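Local coordinates for putative glucoamylase (Bacteroides caccae ATCC 43185, PDB 4QT9), which is a putative glucoamylase with an alpha/alpha toroid fold that probably hydrolyses glycosidic bonds in carbohydrates, at residues A[374-379]-A[386-391]. Numbering follows the deposited sequence.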
ATOM      1  N   GLY A 374       3.862 -12.398  11.582  1.00 28.33           N
ATOM      2  CA  GLY A 374       4.472 -11.130  11.959  1.00 26.86           C
ATOM      3  C   GLY A 374       3.660 -10.380  12.999  1.00 29.12           C
ATOM      4  O   GLY A 374       2.839 -10.966  13.718  1.00 28.78           O
ATOM      5  N   PHE A 375       3.898  -9.074  13.097  1.00 22.81           N
ATOM      6  CA  PHE A 375       3.184  -8.231  14.041  1.00 21.81           C
ATOM      7  C   PHE A 375       1.710  -8.182  13.729  1.00 24.63           C
ATOM      8  O   PHE A 375       1.325  -8.039  12.566  1.00 22.22           O
ATOM      9  CB  PHE A 375       3.753  -6.798  14.043  1.00 23.53           C
ATOM     10  CG  PHE A 375       5.167  -6.743  14.562  1.00 25.93           C
ATOM     11  CD1 PHE A 375       5.432  -6.893  15.920  1.00 29.35           C
ATOM     12  CD2 PHE A 375       6.242  -6.620  13.684  1.00 27.55           C
ATOM     13  CE1 PHE A 375       6.745  -6.918  16.393  1.00 30.67           C
ATOM     14  CE2 PHE A 375       7.551  -6.582  14.167  1.00 30.84           C
ATOM     15  CZ  PHE A 375       7.793  -6.714  15.519  1.00 29.84           C
ATOM     16  N   TYR A 376       0.890  -8.293  14.775  1.00 22.41           N
ATOM     17  CA  TYR A 376      -0.557  -8.182  14.660  1.00 21.56           C
ATOM     18  C   TYR A 376      -0.919  -6.750  14.256  1.00 23.96           C
ATOM     19  O   TYR A 376      -0.072  -5.846  14.318  1.00 23.13           O
ATOM     20  CB  TYR A 376      -1.236  -8.611  15.961  1.00 22.06           C
ATOM     21  CG  TYR A 376      -1.085 -10.090  16.237  1.00 25.15           C
ATOM     22  CD1 TYR A 376      -1.556 -11.043  15.330  1.00 25.95           C
ATOM     23  CD2 TYR A 376      -0.583 -10.543  17.455  1.00 27.47           C
ATOM     24  CE1 TYR A 376      -1.466 -12.405  15.600  1.00 26.38           C
ATOM     25  CE2 TYR A 376      -0.480 -11.911  17.733  1.00 28.46           C
ATOM     26  CZ  TYR A 376      -0.933 -12.832  16.807  1.00 31.28           C
ATOM     27  OH  TYR A 376      -0.849 -14.168  17.079  1.00 27.29           O
ATOM     28  N   ASP A 377      -2.145  -6.564  13.757  1.00 21.62           N
ATOM     29  CA  ASP A 377      -2.596  -5.298  13.147  1.00 20.36           C
ATOM     30  C   ASP A 377      -2.504  -4.036  14.043  1.00 22.70           C
ATOM     31  O   ASP A 377      -2.032  -2.976  13.607  1.00 20.44           O
ATOM     32  CB  ASP A 377      -4.043  -5.432  12.698  1.00 20.98           C
ATOM     33  CG  ASP A 377      -4.370  -4.384  11.694  1.00 26.33           C
ATOM     34  OD1 ASP A 377      -3.603  -4.248  10.726  1.00 25.45           O
ATOM     35  OD2 ASP A 377      -5.367  -3.652  11.901  1.00 30.15           O
ATOM     36  N   ALA A 378      -3.065  -4.130  15.235  1.00 19.99           N
ATOM     37  CA  ALA A 378      -3.117  -3.000  16.129  1.00 20.99           C
ATOM     38  C   ALA A 378      -3.228  -3.501  17.537  1.00 25.69           C
ATOM     39  O   ALA A 378      -3.487  -4.685  17.717  1.00 27.67           O
ATOM     40  CB  ALA A 378      -4.303  -2.124  15.776  1.00 21.94           C
ATOM     41  N   PHE A 379      -2.986  -2.629  18.528  1.00 21.62           N
ATOM     42  CA  PHE A 379      -3.098  -2.994  19.944  1.00 23.33           C
ATOM     43  C   PHE A 379      -3.236  -1.739  20.786  1.00 24.13           C
ATOM     44  O   PHE A 379      -2.760  -0.671  20.406  1.00 21.76           O
ATOM     45  CB  PHE A 379      -1.905  -3.867  20.427  1.00 25.89           C
ATOM     46  CG  PHE A 379      -0.571  -3.152  20.460  1.00 27.97           C
ATOM     47  CD1 PHE A 379      -0.167  -2.449  21.591  1.00 31.71           C
ATOM     48  CD2 PHE A 379       0.269  -3.158  19.351  1.00 29.77           C
ATOM     49  CE1 PHE A 379       1.043  -1.758  21.608  1.00 33.42           C
ATOM     50  CE2 PHE A 379       1.488  -2.485  19.378  1.00 33.18           C
ATOM     51  CZ  PHE A 379       1.864  -1.786  20.504  1.00 32.46           C
ATOM     52  N   TYR A 386      -5.273  -6.828  22.653  1.00 26.34           N
ATOM     53  CA  TYR A 386      -4.216  -7.423  21.809  1.00 25.95           C
ATOM     54  C   TYR A 386      -4.819  -8.437  20.801  1.00 28.89           C
ATOM     55  O   TYR A 386      -4.643  -9.649  20.956  1.00 29.77           O
ATOM     56  CB  TYR A 386      -3.131  -8.074  22.692  1.00 26.88           C
ATOM     57  CG  TYR A 386      -2.435  -7.086  23.608  1.00 27.67           C
ATOM     58  CD1 TYR A 386      -1.378  -6.308  23.148  1.00 29.50           C
ATOM     59  CD2 TYR A 386      -2.805  -6.961  24.949  1.00 29.87           C
ATOM     60  CE1 TYR A 386      -0.747  -5.375  23.978  1.00 31.57           C
ATOM     61  CE2 TYR A 386      -2.168  -6.042  25.798  1.00 31.01           C
ATOM     62  CZ  TYR A 386      -1.132  -5.260  25.305  1.00 36.57           C
ATOM     63  OH  TYR A 386      -0.461  -4.379  26.112  1.00 38.55           O
ATOM     64  N   PRO A 387      -5.537  -7.949  19.759  1.00 23.90           N
ATOM     65  CA  PRO A 387      -6.154  -8.876  18.802  1.00 24.23           C
ATOM     66  C   PRO A 387      -5.135  -9.687  18.005  1.00 26.06           C
ATOM     67  O   PRO A 387      -4.115  -9.175  17.565  1.00 25.60           O
ATOM     68  CB  PRO A 387      -6.966  -7.957  17.875  1.00 25.23           C
ATOM     69  CG  PRO A 387      -6.279  -6.633  17.971  1.00 30.57           C
ATOM     70  CD  PRO A 387      -5.841  -6.545  19.410  1.00 25.85           C
ATOM     71  N   GLN A 388      -5.415 -10.956  17.834  1.00 21.21           N
ATOM     72  CA  GLN A 388      -4.540 -11.828  17.077  1.00 21.00           C
ATOM     73  C   GLN A 388      -5.076 -11.840  15.648  1.00 25.90           C
ATOM     74  O   GLN A 388      -5.581 -12.850  15.152  1.00 25.55           O
ATOM     75  CB  GLN A 388      -4.463 -13.206  17.748  1.00 21.41           C
ATOM     76  CG  GLN A 388      -4.028 -13.088  19.218  1.00 17.91           C
ATOM     77  CD  GLN A 388      -3.488 -14.370  19.768  1.00 40.27           C
ATOM     78  OE1 GLN A 388      -3.949 -15.469  19.431  1.00 33.50           O
ATOM     79  NE2 GLN A 388      -2.532 -14.249  20.687  1.00 36.01           N
ATOM     80  N   ARG A 389      -5.035 -10.638  15.009  1.00 23.39           N
ATOM     81  CA  ARG A 389      -5.602 -10.402  13.680  1.00 22.63           C
ATOM     82  C   ARG A 389      -4.650  -9.636  12.805  1.00 24.71           C
ATOM     83  O   ARG A 389      -3.837  -8.838  13.283  1.00 22.00           O
ATOM     84  CB  ARG A 389      -6.951  -9.648  13.789  1.00 22.01           C
ATOM     85  CG  ARG A 389      -8.029 -10.492  14.504  1.00 24.22           C
ATOM     86  CD  ARG A 389      -9.268  -9.731  14.891  1.00 27.13           C
ATOM     87  NE  ARG A 389     -10.307 -10.665  15.322  1.00 39.20           N
ATOM     88  CZ  ARG A 389     -11.601 -10.374  15.439  1.00 50.86           C
ATOM     89  NH1 ARG A 389     -12.039  -9.145  15.192  1.00 39.27           N
ATOM     90  NH2 ARG A 389     -12.468 -11.311  15.803  1.00 29.96           N
ATOM     91  N   TYR A 390      -4.725  -9.936  11.510  1.00 22.51           N
ATOM     92  CA  TYR A 390      -3.945  -9.305  10.460  1.00 21.78           C
ATOM     93  C   TYR A 390      -4.812  -8.752   9.368  1.00 25.98           C
ATOM     94  O   TYR A 390      -5.907  -9.264   9.134  1.00 24.59           O
ATOM     95  CB  TYR A 390      -3.008 -10.314   9.809  1.00 22.48           C
ATOM     96  CG  TYR A 390      -2.030 -10.963  10.754  1.00 25.31           C
ATOM     97  CD1 TYR A 390      -0.854 -10.312  11.127  1.00 27.45           C
ATOM     98  CD2 TYR A 390      -2.244 -12.251  11.229  1.00 25.31           C
ATOM     99  CE1 TYR A 390       0.077 -10.927  11.957  1.00 28.40           C
ATOM    100  CE2 TYR A 390      -1.318 -12.875  12.064  1.00 26.95           C
ATOM    101  CZ  TYR A 390      -0.150 -12.212  12.411  1.00 31.60           C
ATOM    102  OH  TYR A 390       0.793 -12.824  13.192  1.00 31.08           O
ATOM    103  N   LEU A 391      -4.285  -7.734   8.652  1.00 21.73           N
ATOM    104  CA  LEU A 391      -4.863  -7.161   7.435  1.00 21.10           C
ATOM    105  C   LEU A 391      -3.783  -7.128   6.389  1.00 24.19           C
ATOM    106  O   LEU A 391      -2.684  -6.636   6.681  1.00 24.77           O
ATOM    107  CB  LEU A 391      -5.429  -5.733   7.642  1.00 20.97           C
ATOM    108  CG  LEU A 391      -6.622  -5.576   8.569  1.00 24.32           C
ATOM    109  CD1 LEU A 391      -6.865  -4.105   8.835  1.00 24.86           C
ATOM    110  CD2 LEU A 391      -7.874  -6.219   7.962  1.00 19.60           C
TER
HETATM  111  O   HOH W   1      -2.434  -6.471  10.050  1.00 13.88           O
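Tyr376 lies between Gln388 and Tyr390, where the segments carrying the short strands 374-375 and 389-391 meet in the alpha/alpha toroid, the second leading into helix 392-406. Gln388, centre of an inverse gamma turn, puts its CA over one face of the Tyr376 ring, 3.6 Å from the centroid and 17° off the normal, a CH-pi contact. Its extended side chain then runs alongside the tyrosine in the same direction, with CB 3.7 Å from Tyr376 CZ. Tyr390 meets Tyr376 differently: the ring planes are inclined at 40°, neither stacked nor edge-to-face, and Tyr376 CD1 lies over one face of Tyr390, offset toward its rim, 3.4 Å from Tyr390 CZ.

Although the CB of Tyr390 points away from 374-379, CG lies anti to the carbonyl carbon (chi1 -59°) and the ring returns to that segment. Its OH donates to Gly374 O at 2.8 Å, well tilted from the carbonyl plane, and Phe373 N also bonds to this hydroxyl. The backbones are joined by Asp377 N to Arg389 O, 2.9 Å and nearly straight at the hydrogen. Further along, the Phe379 and Tyr386 rings are nearly parallel but slid apart; Phe379 CB meets Tyr386 CD1 at 3.7 Å.

The two carboxylate oxygens of Asp377 take different partners: OD2 bonds to Tyr320 N, while OD1, close to Asp394 OD2, is 2.6 Å from a water that accepts from Leu391 N at the helix N-cap position.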